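Local coordinates for glycerol kinase, putative (Plasmodium falciparum, PDB 2W41), which probably catalyses the ATP-dependent phosphorylation of glycerol to sn-glycerol 3-phosphate, at residues Phe4-Val9 and Tyr75-Ile80. Residues are numbered along the deposited sequence; the frame is centred on the assembly and turned at random.
With EDO (1,2-ethanediol), chain Q.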
# COMPACT_ATOMS: atom_id res chain seq x y z
N PHE B 4 12.95 56.79 14.87
CA PHE B 4 12.79 56.51 13.47
C PHE B 4 11.52 57.11 12.90
O PHE B 4 11.02 56.65 11.89
CB PHE B 4 12.90 54.99 13.22
CG PHE B 4 14.29 54.46 13.40
CD1 PHE B 4 15.41 55.26 13.15
CD2 PHE B 4 14.50 53.14 13.78
CE1 PHE B 4 16.73 54.77 13.31
CE2 PHE B 4 15.81 52.63 13.93
CZ PHE B 4 16.92 53.45 13.69
N GLY B 5 11.03 58.17 13.52
CA GLY B 5 9.99 58.99 12.90
C GLY B 5 8.57 58.48 13.05
O GLY B 5 8.27 57.71 13.97
N SER B 6 7.71 58.94 12.14
CA SER B 6 6.28 58.63 12.10
C SER B 6 5.96 57.22 11.52
O SER B 6 6.64 56.74 10.57
CB SER B 6 5.53 59.72 11.29
OG SER B 6 5.27 60.94 12.03
N MET B 7 4.92 56.58 12.08
CA MET B 7 4.43 55.25 11.70
C MET B 7 2.91 55.10 11.92
O MET B 7 2.43 54.95 13.06
CB MET B 7 5.17 54.18 12.54
CG MET B 7 4.84 52.70 12.21
SD MET B 7 4.94 52.33 10.42
CE MET B 7 6.68 51.93 10.21
N ASN B 8 2.14 55.13 10.84
CA ASN B 8 0.72 54.76 10.87
C ASN B 8 0.45 53.27 10.65
O ASN B 8 0.82 52.69 9.59
CB ASN B 8 -0.01 55.53 9.80
CG ASN B 8 0.16 57.03 9.92
OD1 ASN B 8 0.44 57.55 11.00
ND2 ASN B 8 -0.03 57.75 8.80
N VAL B 9 -0.22 52.64 11.62
CA VAL B 9 -0.48 51.21 11.50
C VAL B 9 -1.95 50.79 11.70
O VAL B 9 -2.75 51.48 12.35
CB VAL B 9 0.49 50.32 12.37
CG1 VAL B 9 1.94 50.66 12.13
CG2 VAL B 9 0.18 50.40 13.83
N TYR B 75 9.97 53.92 16.81
CA TYR B 75 9.44 55.11 16.16
C TYR B 75 9.20 56.33 17.08
O TYR B 75 9.13 56.22 18.32
CB TYR B 75 8.17 54.74 15.37
CG TYR B 75 8.48 53.71 14.33
CD1 TYR B 75 8.92 54.09 13.05
CD2 TYR B 75 8.42 52.35 14.64
CE1 TYR B 75 9.27 53.16 12.10
CE2 TYR B 75 8.76 51.38 13.69
CZ TYR B 75 9.18 51.80 12.42
OH TYR B 75 9.50 50.86 11.46
N THR B 76 9.09 57.50 16.45
CA THR B 76 8.90 58.77 17.16
C THR B 76 7.42 59.12 17.37
O THR B 76 7.06 59.63 18.43
CB THR B 76 9.62 59.96 16.41
OG1 THR B 76 10.92 59.54 15.99
CG2 THR B 76 9.75 61.18 17.28
N SER B 77 6.58 58.82 16.37
CA SER B 77 5.13 59.05 16.42
C SER B 77 4.40 57.81 15.90
O SER B 77 4.20 57.67 14.69
CB SER B 77 4.77 60.32 15.62
OG SER B 77 3.39 60.46 15.30
N VAL B 78 4.04 56.91 16.83
CA VAL B 78 3.29 55.69 16.52
C VAL B 78 1.77 55.97 16.53
O VAL B 78 1.21 56.34 17.56
CB VAL B 78 3.60 54.49 17.50
CG1 VAL B 78 2.66 53.29 17.20
CG2 VAL B 78 5.08 54.05 17.42
N ILE B 79 1.10 55.78 15.38
CA ILE B 79 -0.37 55.90 15.37
C ILE B 79 -1.06 54.62 14.91
O ILE B 79 -0.92 54.20 13.75
CB ILE B 79 -0.86 57.19 14.62
CG1 ILE B 79 -0.35 58.41 15.38
CG2 ILE B 79 -2.40 57.25 14.56
CD1 ILE B 79 -0.88 59.74 14.90
N ILE B 80 -1.80 54.00 15.84
CA ILE B 80 -2.66 52.84 15.50
C ILE B 80 -4.01 53.39 15.14
O ILE B 80 -4.76 53.76 16.03
CB ILE B 80 -2.81 51.82 16.66
CG1 ILE B 80 -1.49 51.11 16.91
CG2 ILE B 80 -3.85 50.76 16.31
CD1 ILE B 80 -1.44 50.37 18.18
C1 EDO Q . -1.61 55.29 20.75
O1 EDO Q . -0.20 55.29 20.49
C2 EDO Q . -2.40 55.71 19.50
O2 EDO Q . -2.00 54.89 18.40
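M7 slants across one face of the Y75 ring, CB near the CG end and CE near the hydroxyl end. Its CB stands 4.0 Å from the centroid of that ring, 23° off the normal, a CH-pi contact displaced toward the rim. With CG anti to the backbone N (chi1 -176°) and the chain bent at chi2 and chi3, the thioether turns back over the ring: SD sits above the face at a distance, a Met-aromatic contact, and CE closes to 3.3 Å from Y75 CZ. At the ring's edge, in its plane, lies the carbonyl oxygen of G5.

That oxygen accepts two backbone bonds from the same face of its plane. T76 N approaches to 2.6 Å of G5 O, tilted from the carbonyl plane, whereas S77 N, at 3.1 Å from G5 O, stands well above it. T76 returns a bond through its side chain, OG1 taking G5 N at 2.8 Å, so T76 grips G5 through both its N-H and its carbonyl.

Beyond this junction a regular ladder begins: M7 N to S77 O, I79 N to M7 O and V9 N to I79 O, the last 2.7 Å long and nearly straight. The alternation of partners and the 10° between strand directions establish parallel pairing. S6, N8, S77 and I79 share one face; M7, V9, V78 and I80 share the other, where V9 CG2 meets I80 CG1 at 3.6 Å.

On this second face, V78 and I80 rest on helix 53-74, and M7 and V9 touch V32. At the outer edge of segment 75-80, I80 N donates to an ethanediol, probably from the crystallisation liquor. The pair forms the outlying start of adjacent parallel strands 6-15 and 77-87, central in the mixed sheet of the N-terminal actin-like ATPase domain, far from the ADP pocket.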